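Local coordinates for hypothetical protein XAC2396 (Xanthomonas axonopodis pv. citri, PDB 2G3W) that is of unknown function but has a compact fold built around a variation of the PD-(D/E)XK nuclease motif, at residues E160-M163 / G168-T171; T36-M41 / Q137-L142; A10-S15 / V42-F47; Q110-W115 / V131-S136; L69-Y74 / P78-D83. One frame throughout, in Å; residues are numbered along the deposited sequence.

Contact 1 (E160-M163 / G168-T171); sequences EVQM and GSVT
A beta hairpin formed by strands 160-165 and 168-176 brings Gln162 opposite Thr171 and Met163 opposite Val170. The two segments run antiparallel, with their axes 4.8 Å apart. Met163 (a selenomethionine) and Val170 are the hydrogen-bonded pair: Met163 N donates to Val170 O over 2.9 Å in an almost straight bond (178° at the hydrogen), and Val170 N returns a longer bond of 3.3 Å to Met163 O. Gln162 and Thr171 form the adjacent non-hydrogen-bonded pair, and here Thr171 CA makes a CA-H...O contact with Val161 O at 3.3 Å. Above this pair the fully extended chain of Gln162, with CG anti to the backbone N (chi1 -179°), passes Thr171 OG1 at its CG and carries its amide on to Ser169. Gln162 NE2 gives a hydrogen to Ser169 OG over 3.0 Å, and the hydroxyl lies close to the plane of the amide. At the other side of Thr171, its methyl CG2 packs against Glu160 CG at 3.7 Å. Met163 and Val170 point to the other face of the sheet, and there Met163 reaches Leu142 and Leu45, and Val170 lies on Ala138 and Ala141. The hairpin is therefore two-sided: one face is apolar and buried under helices 37-49 and 136-143, while the other is tied together by a side-chain hydrogen bond that holds the Gln162 amide at a defined rotation.

Contact 2 (T36-M41 / Q137-L142); sequences TDERLM and QATEAL
The carboxylate of Glu38 is the flat group of this contact, and it meets helix 137-142 through one oxygen, OE2, which stands at a hydrogen-bonding distance of 2.8 Å from Thr139 OG1. The same oxygen hovers near the backbone, 3.6 Å from Glu140 N. Behind it, Glu38 CG rests on the main chain, 3.7 Å from Thr139 O. This reach depends on a straight chain: Glu38 has CG anti to its amide nitrogen (chi1 177°) and stays extended beyond it, which carries the carboxylate across the gap between the helices. The two helices stand nearly perpendicular, at 99°, with their axes 8.2 Å apart. One turn further along helix 37-49 the chemistry changes. The bent side chain of Met41, a selenomethionine, folds over the neighbouring helix; its CG lies 3.4 Å from Leu142 O, and its methyl CE meets Leu142 CD1 at 3.8 Å, the two side chains crossing at about a right angle. Met150 and Phe152 of strand 149-157 pack on Met41 as well. Thr36 starts the first helix as its N-cap, its OG1 accepting from Arg39 N at 3.0 Å. The interface thus pairs one polar link with the apolar packing of the buried Met41 and Leu142. In the polar link, Glu38 OE2 and Ser136 O are rival acceptors for the single Thr139 hydroxyl proton, which can serve either, and the like charge of Glu140, its OE1 5.2 Å from Glu38 OE2, probably makes the site somewhat less favourable for a second negative group.

Contact 3 (A10-S15 / V42-F47); sequences AELQIS and VRLLAF
Strand 10-15 and helix 42-47 run in roughly the same direction, inclined at 38° with their axes 10.6 Å apart, and the backbones come nearest where Ala10 faces Leu44, 8.0 Å between their CA atoms. Side chains alone bridge the gap. Leu44 CD1 is the central atom: it touches Ala10 CB at 3.6 Å and Leu12 CD1 at 4.0 Å, lodging against two alternate residues of one strand face. Leu44 takes CG anti to its amide nitrogen (chi1 -176°), which extends the branch from the helix toward the strand, while Leu12 approaches from the other side, the two leucines sliding past each other in opposite senses. Strand 6-16 here lies between strands 21-31 and 149-157 in the large mixed sheet, and helix 37-49 packs on one face of it, so these residues form part of the buried core between helix and sheet. Leu12 CD1 also reaches Phe47, approaching the ring obliquely, 4.2 Å from CD1. Leu27 of strand 21-31 adjoins Leu12, Leu44 and Phe47, and the aromatic ring of Phe47 is further met edge-to-face by His25.

Contact 4 (Q110-W115 / V131-S136); sequences QATETW and VIELDS
Thr112 turns its methyl, not its hydroxyl, toward Glu133. With OG1 beside the backbone N (chi1 -57°), CG2 is the branch directed at the strand, and it lies 3.7 Å from Glu133 CD. The hydroxyl is occupied instead by Gly108 N and Gln86. Glu133 stretches out to meet the methyl, its chain extended from CB to the carboxylate, the two side chains approaching from opposite directions. The acid itself is engaged with Arg177 in a salt bridge through OE1, to which a water also donates over 3.2 Å; the water is linked only weakly to Thr112 O. One turn along the helix, Trp115 sets CG anti to its backbone N (chi1 173°) and its ring at chi2 83°, which sends the six-membered ring toward the strand. There Val131 CG1, the branch lying anti to its own amide nitrogen, meets the ring at its edge, near the ring plane, 3.7 Å from Trp115 CZ3. Val104 of strand 101-106 lies against the same indole. Thr112 and Trp115 thus present one side of helix 110-123 to alternate residues of strand 129-133, the packing of a beta-alpha-beta crossover in which the helix lies over the parallel strands 101-106 and 129-133 that it joins.

Contact 5 (L69-Y74 / P78-D83); sequences LWRRDY and PDLWID
Arg71 O is gripped by two backbone amides, Asp79 N at 2.8 Å and Leu80 N at 3.2 Å, both close to its carbonyl plane. The double acceptor marks a classic beta bulge, with Asp79 and Leu80 facing Arg71. Beyond it the antiparallel pairing is regular: Arg71 N donates to Leu80 O, and Leu69 and Ile82 exchange two bonds, Ile82 N to Leu69 O being the shorter at 2.9 Å. Trp70 and Trp81 lie opposite each other as a non-hydrogen-bonded pair. Their six-membered rings form an offset edge-to-face contact with planes at 89°, the edge of Trp70 toward the face of Trp81, centroids 5.9 Å apart. Trp70 reaches this position with CG between its N and carbonyl carbon (chi1 52°), and Pro78 CG packs beside its CE3. Over the ring of Trp70 lies the guanidinium of Arg72, NE standing 3.5 Å above the plane; the salt bridge of Arg72 is to Glu56. Trp81 NE1 donates to Asp83 OD2 at 2.9 Å, arriving from above the carboxylate plane, and Arg91 also pairs with that oxygen. On the other face of the sheet, Leu80 CB lies over one face of the Arg71 guanidinium, toward its rim, and Leu69 CD1 meets Ile82 CG2 at 4.0 Å. Strands 69-72 and 78-84 thus make a beta hairpin with a classic bulge in the mixed sheet, with 78-84 next to strand 101-106 and 69-72 next to strand 56-57.

Overall arrangement
Strands of contacts 1, 3, 4 and 5 belong to one large mixed sheet; contact 2 joins helices 37-49 and 136-143, the latter resting on strand 168-176 of that sheet. Helix 37-49 is shared by contacts 2 and 3, whose segments alternate along the chain and whose centres lie about 13 Å apart. Leu45 of that helix also touches residues of contacts 1, 2 and 4, and Phe47 and Ala46 touch Leu69 of contact 5, so helix 37-49 is the common hub. Contacts 5 and 4 lie sequentially within the loop that contact 2 spans, and contact 1 follows. The centres of hairpin contacts 1 and 5 are about 25 Å apart, in separate regions of the sheet; the shared sheet and hub helix unite all five in one compact domain.

Contact 1 (E160-M163 / G168-T171)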
# COMPACT_ATOMS: atom_id res chain seq x y z
N GLU A 160 -0.63 -7.11 -8.49
CA GLU A 160 0.17 -8.29 -8.77
C GLU A 160 0.77 -8.18 -10.17
O GLU A 160 0.11 -7.73 -11.12
CB GLU A 160 -0.72 -9.52 -8.65
CG GLU A 160 -0.06 -10.80 -9.00
CD GLU A 160 -0.96 -11.99 -8.82
OE1 GLU A 160 -1.83 -12.23 -9.68
OE2 GLU A 160 -0.78 -12.70 -7.82
N VAL A 161 2.03 -8.59 -10.31
CA VAL A 161 2.70 -8.51 -11.60
C VAL A 161 3.19 -9.89 -12.02
O VAL A 161 3.79 -10.61 -11.22
CB VAL A 161 3.85 -7.43 -11.61
CG1 VAL A 161 4.85 -7.68 -10.52
CG2 VAL A 161 4.54 -7.33 -13.00
N GLN A 162 2.88 -10.25 -13.27
CA GLN A 162 3.41 -11.44 -13.92
C GLN A 162 4.30 -11.06 -15.10
O GLN A 162 3.92 -10.24 -15.94
CB GLN A 162 2.29 -12.39 -14.41
CG GLN A 162 2.85 -13.67 -15.08
CD GLN A 162 1.81 -14.65 -15.61
OE1 GLN A 162 0.61 -14.36 -15.69
NE2 GLN A 162 2.28 -15.84 -15.98
N MSE A 163 5.49 -11.66 -15.14
CA MSE A 163 6.42 -11.49 -16.23
C MSE A 163 6.48 -12.82 -16.95
O MSE A 163 7.08 -13.79 -16.44
CB MSE A 163 7.78 -11.12 -15.68
CG MSE A 163 7.82 -9.71 -15.09
SE MSE A 163 8.35 -8.42 -16.44
CE MSE A 163 10.19 -8.87 -16.39
N GLY A 168 9.72 -19.37 -19.39
CA GLY A 168 9.56 -19.30 -17.93
C GLY A 168 8.67 -18.15 -17.50
O GLY A 168 8.34 -17.26 -18.30
N SER A 169 8.26 -18.17 -16.24
CA SER A 169 7.41 -17.12 -15.69
C SER A 169 7.77 -16.86 -14.23
O SER A 169 8.28 -17.75 -13.54
CB SER A 169 5.93 -17.49 -15.82
OG SER A 169 5.12 -16.41 -15.39
N VAL A 170 7.54 -15.63 -13.80
CA VAL A 170 7.65 -15.21 -12.40
C VAL A 170 6.49 -14.27 -12.12
O VAL A 170 6.25 -13.35 -12.91
CB VAL A 170 8.98 -14.46 -12.12
CG1 VAL A 170 9.04 -13.95 -10.63
CG2 VAL A 170 10.19 -15.32 -12.46
N THR A 171 5.79 -14.52 -11.01
CA THR A 171 4.71 -13.66 -10.52
C THR A 171 5.05 -13.21 -9.11
O THR A 171 5.49 -14.00 -8.26
CB THR A 171 3.32 -14.39 -10.50
OG1 THR A 171 3.06 -14.98 -11.77
CG2 THR A 171 2.18 -13.42 -10.21

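Contact 2 (T36-M41 / Q137-L142)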
# COMPACT_ATOMS: atom_id res chain seq x y z
N THR A 36 24.45 -7.43 -11.74
CA THR A 36 24.10 -8.86 -11.82
C THR A 36 22.94 -9.04 -12.78
O THR A 36 22.20 -8.07 -13.06
CB THR A 36 23.63 -9.44 -10.47
OG1 THR A 36 22.56 -8.64 -9.93
CG2 THR A 36 24.79 -9.53 -9.47
N ASP A 37 22.75 -10.27 -13.25
CA ASP A 37 21.55 -10.63 -14.02
C ASP A 37 20.25 -10.29 -13.28
O ASP A 37 19.31 -9.75 -13.86
CB ASP A 37 21.58 -12.12 -14.35
CG ASP A 37 22.66 -12.47 -15.34
OD1 ASP A 37 23.35 -11.58 -15.89
OD2 ASP A 37 22.81 -13.67 -15.58
N GLU A 38 20.20 -10.62 -11.99
CA GLU A 38 19.09 -10.26 -11.13
C GLU A 38 18.81 -8.74 -11.15
O GLU A 38 17.68 -8.34 -11.36
CB GLU A 38 19.37 -10.71 -9.69
CG GLU A 38 18.27 -10.32 -8.68
CD GLU A 38 18.53 -10.84 -7.24
OE1 GLU A 38 19.67 -11.24 -6.93
OE2 GLU A 38 17.59 -10.84 -6.42
N ARG A 39 19.82 -7.90 -10.91
CA ARG A 39 19.61 -6.43 -10.90
C ARG A 39 19.14 -5.96 -12.26
O ARG A 39 18.23 -5.12 -12.35
CB ARG A 39 20.91 -5.68 -10.57
CG ARG A 39 20.66 -4.20 -10.21
CD ARG A 39 21.99 -3.53 -9.91
NE ARG A 39 21.81 -2.15 -9.46
CZ ARG A 39 21.45 -1.13 -10.24
NH1 ARG A 39 21.25 -1.32 -11.56
NH2 ARG A 39 21.32 0.09 -9.70
N LEU A 40 19.73 -6.51 -13.33
CA LEU A 40 19.26 -6.12 -14.69
C LEU A 40 17.76 -6.41 -14.87
O LEU A 40 17.00 -5.60 -15.42
CB LEU A 40 20.10 -6.79 -15.78
CG LEU A 40 19.71 -6.12 -17.10
CD1 LEU A 40 20.83 -5.36 -17.69
CD2 LEU A 40 19.03 -7.06 -18.08
N MSE A 41 17.33 -7.58 -14.42
CA MSE A 41 15.93 -7.96 -14.59
C MSE A 41 15.01 -7.12 -13.68
O MSE A 41 13.86 -6.83 -14.03
CB MSE A 41 15.71 -9.49 -14.42
CG MSE A 41 16.46 -10.36 -15.46
SE MSE A 41 15.80 -9.99 -17.24
CE MSE A 41 14.02 -10.73 -17.00
N GLN A 137 13.36 -13.81 -3.47
CA GLN A 137 13.39 -15.12 -4.12
C GLN A 137 12.80 -15.01 -5.52
O GLN A 137 13.27 -15.65 -6.46
CB GLN A 137 12.68 -16.17 -3.29
CG GLN A 137 13.55 -16.67 -2.17
CD GLN A 137 12.85 -17.66 -1.30
OE1 GLN A 137 11.79 -17.36 -0.72
NE2 GLN A 137 13.42 -18.86 -1.20
N ALA A 138 11.80 -14.14 -5.66
CA ALA A 138 11.17 -13.90 -6.97
C ALA A 138 12.09 -13.15 -7.96
O ALA A 138 12.19 -13.53 -9.13
CB ALA A 138 9.81 -13.18 -6.80
N THR A 139 12.78 -12.11 -7.48
CA THR A 139 13.74 -11.38 -8.29
C THR A 139 14.88 -12.31 -8.73
O THR A 139 15.33 -12.25 -9.88
CB THR A 139 14.25 -10.08 -7.58
OG1 THR A 139 14.83 -10.41 -6.31
CG2 THR A 139 13.09 -9.12 -7.33
N GLU A 140 15.30 -13.20 -7.83
CA GLU A 140 16.37 -14.12 -8.18
C GLU A 140 15.94 -15.14 -9.25
O GLU A 140 16.72 -15.47 -10.15
CB GLU A 140 16.89 -14.80 -6.92
CG GLU A 140 18.14 -15.63 -7.15
CD GLU A 140 18.69 -16.15 -5.85
OE1 GLU A 140 18.17 -15.74 -4.79
OE2 GLU A 140 19.62 -16.98 -5.89
N ALA A 141 14.69 -15.59 -9.15
CA ALA A 141 14.06 -16.40 -10.21
C ALA A 141 13.94 -15.60 -11.51
O ALA A 141 14.09 -16.14 -12.60
CB ALA A 141 12.68 -16.88 -9.75
N LEU A 142 13.65 -14.30 -11.39
CA LEU A 142 13.51 -13.46 -12.60
C LEU A 142 14.84 -13.27 -13.30
O LEU A 142 14.90 -13.29 -14.52
CB LEU A 142 12.84 -12.13 -12.30
CG LEU A 142 12.41 -11.20 -13.43
CD1 LEU A 142 11.41 -11.84 -14.45
CD2 LEU A 142 11.82 -9.95 -12.78

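Contact 3 (A10-S15 / V42-F47)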
# COMPACT_ATOMS: atom_id res chain seq x y z
N ALA A 10 14.97 -6.13 -25.11
CA ALA A 10 13.77 -6.57 -24.40
C ALA A 10 12.54 -6.01 -25.08
O ALA A 10 12.45 -4.81 -25.29
CB ALA A 10 13.83 -6.14 -22.96
N GLU A 11 11.62 -6.89 -25.44
CA GLU A 11 10.32 -6.46 -25.95
C GLU A 11 9.29 -6.72 -24.86
O GLU A 11 9.17 -7.85 -24.36
CB GLU A 11 9.96 -7.19 -27.23
CG GLU A 11 11.10 -7.27 -28.27
CD GLU A 11 11.41 -5.94 -28.98
OE1 GLU A 11 10.45 -5.18 -29.30
OE2 GLU A 11 12.61 -5.66 -29.22
N LEU A 12 8.56 -5.67 -24.49
CA LEU A 12 7.53 -5.80 -23.45
C LEU A 12 6.14 -5.52 -24.01
O LEU A 12 5.88 -4.43 -24.54
CB LEU A 12 7.82 -4.85 -22.28
CG LEU A 12 9.19 -4.91 -21.57
CD1 LEU A 12 9.30 -3.82 -20.51
CD2 LEU A 12 9.42 -6.28 -20.96
N GLN A 13 5.27 -6.51 -23.92
CA GLN A 13 3.86 -6.32 -24.18
C GLN A 13 3.15 -6.25 -22.83
O GLN A 13 2.98 -7.27 -22.15
CB GLN A 13 3.29 -7.43 -25.05
CG GLN A 13 1.91 -7.09 -25.63
CD GLN A 13 1.93 -5.90 -26.58
OE1 GLN A 13 2.38 -5.99 -27.72
NE2 GLN A 13 1.41 -4.77 -26.11
N ILE A 14 2.76 -5.04 -22.47
CA ILE A 14 2.26 -4.70 -21.12
C ILE A 14 0.74 -4.59 -21.12
O ILE A 14 0.14 -3.96 -21.99
CB ILE A 14 2.92 -3.41 -20.60
CG1 ILE A 14 4.45 -3.53 -20.65
CG2 ILE A 14 2.43 -3.07 -19.15
CD1 ILE A 14 5.18 -2.38 -20.01
N SER A 15 0.13 -5.24 -20.14
CA SER A 15 -1.30 -5.18 -19.90
C SER A 15 -1.49 -4.84 -18.44
O SER A 15 -1.52 -5.72 -17.57
CB SER A 15 -1.96 -6.52 -20.21
OG SER A 15 -1.88 -6.78 -21.59
N VAL A 42 15.51 -6.72 -12.53
CA VAL A 42 14.76 -5.79 -11.65
C VAL A 42 14.61 -4.45 -12.37
O VAL A 42 13.52 -3.83 -12.32
CB VAL A 42 15.41 -5.58 -10.27
CG1 VAL A 42 14.69 -4.48 -9.45
CG2 VAL A 42 15.36 -6.88 -9.44
N ARG A 43 15.66 -4.00 -13.09
CA ARG A 43 15.53 -2.76 -13.87
C ARG A 43 14.50 -2.91 -14.99
O ARG A 43 13.72 -2.00 -15.27
CB ARG A 43 16.83 -2.35 -14.53
CG ARG A 43 17.96 -1.85 -13.67
CD ARG A 43 18.74 -0.84 -14.58
NE ARG A 43 19.70 -1.56 -15.44
CZ ARG A 43 20.00 -1.29 -16.69
NH1 ARG A 43 19.37 -0.33 -17.37
NH2 ARG A 43 20.91 -2.04 -17.30
N LEU A 44 14.54 -4.04 -15.68
CA LEU A 44 13.54 -4.32 -16.71
C LEU A 44 12.14 -4.35 -16.09
O LEU A 44 11.21 -3.73 -16.61
CB LEU A 44 13.85 -5.64 -17.43
CG LEU A 44 12.92 -5.95 -18.58
CD1 LEU A 44 13.08 -4.86 -19.68
CD2 LEU A 44 13.20 -7.34 -19.09
N LEU A 45 11.98 -5.08 -14.99
CA LEU A 45 10.70 -5.09 -14.27
C LEU A 45 10.26 -3.66 -13.87
O LEU A 45 9.07 -3.32 -13.95
CB LEU A 45 10.77 -6.04 -13.04
CG LEU A 45 9.56 -6.05 -12.09
CD1 LEU A 45 8.30 -6.50 -12.75
CD2 LEU A 45 9.86 -6.89 -10.85
N ALA A 46 11.22 -2.84 -13.41
CA ALA A 46 10.94 -1.46 -12.98
C ALA A 46 10.40 -0.63 -14.13
O ALA A 46 9.43 0.13 -13.97
CB ALA A 46 12.17 -0.80 -12.39
N PHE A 47 11.02 -0.78 -15.29
CA PHE A 47 10.51 -0.13 -16.46
C PHE A 47 9.03 -0.53 -16.68
O PHE A 47 8.17 0.33 -16.88
CB PHE A 47 11.40 -0.41 -17.69
CG PHE A 47 11.07 0.46 -18.88
CD1 PHE A 47 9.92 0.23 -19.59
CD2 PHE A 47 11.88 1.54 -19.23
CE1 PHE A 47 9.56 1.05 -20.68
CE2 PHE A 47 11.54 2.36 -20.35
CZ PHE A 47 10.38 2.11 -21.05

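Contact 4 (Q110-W115 / V131-S136)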
# COMPACT_ATOMS: atom_id res chain seq x y z
N GLN A 110 15.92 -10.00 3.77
CA GLN A 110 16.01 -9.50 5.14
C GLN A 110 16.65 -8.10 5.27
O GLN A 110 16.24 -7.29 6.11
CB GLN A 110 16.75 -10.50 6.04
CG GLN A 110 15.89 -11.67 6.50
CD GLN A 110 15.10 -11.38 7.77
OE1 GLN A 110 14.72 -10.23 8.05
NE2 GLN A 110 14.84 -12.43 8.54
N ALA A 111 17.68 -7.85 4.47
CA ALA A 111 18.37 -6.56 4.46
C ALA A 111 17.40 -5.41 4.17
O ALA A 111 17.51 -4.32 4.76
CB ALA A 111 19.48 -6.57 3.44
N THR A 112 16.50 -5.62 3.22
CA THR A 112 15.54 -4.61 2.84
C THR A 112 14.46 -4.39 3.91
O THR A 112 14.07 -3.25 4.15
CB THR A 112 14.88 -4.96 1.49
OG1 THR A 112 15.89 -5.11 0.49
CG2 THR A 112 13.92 -3.86 1.07
N GLU A 113 13.99 -5.45 4.56
CA GLU A 113 13.09 -5.31 5.72
C GLU A 113 13.78 -4.59 6.90
O GLU A 113 13.21 -3.69 7.51
CB GLU A 113 12.59 -6.67 6.21
CG GLU A 113 11.76 -6.56 7.52
CD GLU A 113 11.05 -7.84 7.87
OE1 GLU A 113 11.75 -8.84 8.15
OE2 GLU A 113 9.80 -7.83 7.86
N THR A 114 15.01 -4.98 7.20
CA THR A 114 15.76 -4.30 8.25
C THR A 114 16.00 -2.81 7.93
O THR A 114 15.77 -1.94 8.78
CB THR A 114 17.06 -5.02 8.57
OG1 THR A 114 17.88 -5.03 7.40
CG2 THR A 114 16.74 -6.44 8.97
N TRP A 115 16.41 -2.53 6.70
CA TRP A 115 16.53 -1.16 6.19
C TRP A 115 15.22 -0.37 6.39
O TRP A 115 15.21 0.72 6.98
CB TRP A 115 16.92 -1.18 4.72
CG TRP A 115 16.92 0.18 4.05
CD1 TRP A 115 17.91 1.12 4.07
CD2 TRP A 115 15.88 0.72 3.21
NE1 TRP A 115 17.55 2.22 3.32
CE2 TRP A 115 16.31 2.00 2.78
CE3 TRP A 115 14.62 0.27 2.82
CZ2 TRP A 115 15.53 2.82 1.97
CZ3 TRP A 115 13.83 1.10 2.00
CH2 TRP A 115 14.29 2.36 1.59
N VAL A 131 8.18 3.98 -1.88
CA VAL A 131 9.12 2.91 -1.56
C VAL A 131 8.39 1.62 -1.79
O VAL A 131 7.26 1.42 -1.29
CB VAL A 131 9.67 2.98 -0.08
CG1 VAL A 131 10.61 1.74 0.19
CG2 VAL A 131 10.42 4.29 0.15
N ILE A 132 8.98 0.77 -2.62
CA ILE A 132 8.43 -0.57 -2.82
C ILE A 132 9.46 -1.66 -2.55
O ILE A 132 10.69 -1.44 -2.67
CB ILE A 132 7.78 -0.76 -4.20
CG1 ILE A 132 8.80 -0.92 -5.28
CG2 ILE A 132 6.74 0.38 -4.57
CD1 ILE A 132 8.23 -1.68 -6.42
N GLU A 133 8.96 -2.82 -2.14
CA GLU A 133 9.83 -3.96 -1.88
C GLU A 133 9.34 -5.15 -2.70
O GLU A 133 8.14 -5.46 -2.71
CB GLU A 133 9.84 -4.35 -0.41
CG GLU A 133 10.58 -5.67 -0.24
CD GLU A 133 10.93 -5.99 1.18
OE1 GLU A 133 10.59 -5.20 2.08
OE2 GLU A 133 11.58 -7.04 1.39
N LEU A 134 10.29 -5.80 -3.37
CA LEU A 134 10.04 -7.02 -4.12
C LEU A 134 10.65 -8.21 -3.38
O LEU A 134 11.75 -8.11 -2.85
CB LEU A 134 10.69 -6.91 -5.48
CG LEU A 134 10.42 -5.63 -6.26
CD1 LEU A 134 11.25 -5.62 -7.61
CD2 LEU A 134 8.91 -5.46 -6.52
N ASP A 135 9.95 -9.34 -3.38
CA ASP A 135 10.43 -10.57 -2.76
C ASP A 135 11.74 -10.98 -3.42
O ASP A 135 11.79 -11.11 -4.64
CB ASP A 135 9.39 -11.67 -2.96
CG ASP A 135 9.81 -13.01 -2.30
OD1 ASP A 135 10.60 -13.74 -2.91
OD2 ASP A 135 9.36 -13.31 -1.18
N SER A 136 12.78 -11.21 -2.62
CA SER A 136 14.11 -11.50 -3.16
C SER A 136 14.18 -12.85 -3.88
O SER A 136 15.00 -13.04 -4.78
CB SER A 136 15.18 -11.48 -2.07
OG SER A 136 14.84 -12.35 -1.02
O HOH W 1 11.34 -2.09 2.34

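Contact 5 (L69-Y74 / P78-D83)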
# COMPACT_ATOMS: atom_id res chain seq x y z
N LEU A 69 16.37 4.65 -13.43
CA LEU A 69 15.42 5.04 -14.50
C LEU A 69 14.90 6.42 -14.22
O LEU A 69 14.82 6.84 -13.07
CB LEU A 69 14.24 4.08 -14.62
CG LEU A 69 14.47 2.56 -14.75
CD1 LEU A 69 14.71 1.91 -13.36
CD2 LEU A 69 13.25 1.95 -15.41
N TRP A 70 14.48 7.12 -15.28
CA TRP A 70 13.82 8.42 -15.12
C TRP A 70 12.98 8.86 -16.31
O TRP A 70 13.23 8.46 -17.45
CB TRP A 70 14.80 9.54 -14.75
CG TRP A 70 16.03 9.72 -15.63
CD1 TRP A 70 16.43 8.97 -16.69
CD2 TRP A 70 17.03 10.73 -15.44
NE1 TRP A 70 17.62 9.47 -17.20
CE2 TRP A 70 18.01 10.54 -16.44
CE3 TRP A 70 17.20 11.76 -14.50
CZ2 TRP A 70 19.14 11.36 -16.54
CZ3 TRP A 70 18.32 12.57 -14.60
CH2 TRP A 70 19.27 12.37 -15.62
N ARG A 71 11.95 9.64 -15.98
CA ARG A 71 11.18 10.38 -16.96
C ARG A 71 11.44 11.86 -16.67
O ARG A 71 11.31 12.32 -15.53
CB ARG A 71 9.70 10.05 -16.86
CG ARG A 71 8.87 10.85 -17.85
CD ARG A 71 7.41 10.45 -17.82
NE ARG A 71 6.76 10.80 -16.56
CZ ARG A 71 6.39 9.92 -15.63
NH1 ARG A 71 6.62 8.62 -15.80
NH2 ARG A 71 5.79 10.34 -14.53
N ARG A 72 11.86 12.59 -17.69
CA ARG A 72 12.15 14.00 -17.52
C ARG A 72 11.18 14.86 -18.35
O ARG A 72 10.81 14.47 -19.46
CB ARG A 72 13.59 14.29 -17.92
CG ARG A 72 14.62 13.68 -16.96
CD ARG A 72 15.99 13.83 -17.56
NE ARG A 72 16.27 12.72 -18.47
CZ ARG A 72 17.33 12.62 -19.25
NH1 ARG A 72 18.24 13.57 -19.26
NH2 ARG A 72 17.48 11.55 -20.02
N ASP A 73 10.76 16.00 -17.82
CA ASP A 73 9.79 16.81 -18.56
C ASP A 73 10.44 17.40 -19.81
O ASP A 73 11.65 17.19 -20.05
CB ASP A 73 9.13 17.90 -17.69
CG ASP A 73 10.12 18.93 -17.15
OD1 ASP A 73 11.18 19.17 -17.79
OD2 ASP A 73 9.83 19.52 -16.08
N TYR A 74 9.64 18.14 -20.59
CA TYR A 74 10.07 18.73 -21.88
C TYR A 74 11.07 19.87 -21.73
O TYR A 74 11.50 20.43 -22.72
CB TYR A 74 8.85 19.17 -22.72
CG TYR A 74 8.06 17.98 -23.21
CD1 TYR A 74 8.56 17.16 -24.23
CD2 TYR A 74 6.82 17.65 -22.62
CE1 TYR A 74 7.86 16.05 -24.67
CE2 TYR A 74 6.11 16.52 -23.06
CZ TYR A 74 6.64 15.73 -24.08
OH TYR A 74 5.96 14.62 -24.54
N PRO A 78 13.63 16.24 -13.83
CA PRO A 78 13.04 14.93 -13.55
C PRO A 78 11.61 14.98 -13.00
O PRO A 78 11.34 15.67 -11.99
CB PRO A 78 14.01 14.33 -12.52
CG PRO A 78 15.28 15.00 -12.77
CD PRO A 78 14.88 16.41 -13.06
N ASP A 79 10.71 14.27 -13.68
CA ASP A 79 9.35 14.01 -13.18
C ASP A 79 9.31 12.78 -12.29
O ASP A 79 8.56 12.71 -11.30
CB ASP A 79 8.36 13.83 -14.35
CG ASP A 79 7.69 15.09 -14.74
OD1 ASP A 79 7.56 15.99 -13.86
OD2 ASP A 79 7.28 15.23 -15.93
N LEU A 80 10.12 11.80 -12.65
CA LEU A 80 10.15 10.54 -11.95
C LEU A 80 11.58 10.05 -11.93
O LEU A 80 12.23 10.02 -12.97
CB LEU A 80 9.27 9.50 -12.66
CG LEU A 80 9.12 8.13 -11.97
CD1 LEU A 80 8.27 8.22 -10.72
CD2 LEU A 80 8.50 7.14 -12.97
N TRP A 81 12.04 9.67 -10.75
CA TRP A 81 13.42 9.28 -10.50
C TRP A 81 13.37 7.97 -9.76
O TRP A 81 12.84 7.92 -8.66
CB TRP A 81 14.08 10.34 -9.63
CG TRP A 81 15.49 10.09 -9.16
CD1 TRP A 81 15.93 9.13 -8.30
CD2 TRP A 81 16.63 10.89 -9.48
NE1 TRP A 81 17.29 9.25 -8.08
CE2 TRP A 81 17.74 10.33 -8.80
CE3 TRP A 81 16.82 12.02 -10.29
CZ2 TRP A 81 19.03 10.86 -8.90
CZ3 TRP A 81 18.11 12.55 -10.40
CH2 TRP A 81 19.20 11.96 -9.71
N ILE A 82 13.88 6.90 -10.38
CA ILE A 82 13.82 5.55 -9.79
C ILE A 82 15.21 4.99 -9.46
O ILE A 82 16.06 4.90 -10.36
CB ILE A 82 13.07 4.55 -10.75
CG1 ILE A 82 11.69 5.11 -11.21
CG2 ILE A 82 12.93 3.17 -10.06
CD1 ILE A 82 11.01 4.33 -12.35
N ASP A 83 15.46 4.64 -8.19
CA ASP A 83 16.72 4.05 -7.75
C ASP A 83 16.47 2.64 -7.22
O ASP A 83 15.51 2.41 -6.46
CB ASP A 83 17.41 4.87 -6.63
CG ASP A 83 18.25 6.04 -7.18
OD1 ASP A 83 18.75 5.98 -8.30
OD2 ASP A 83 18.36 7.06 -6.49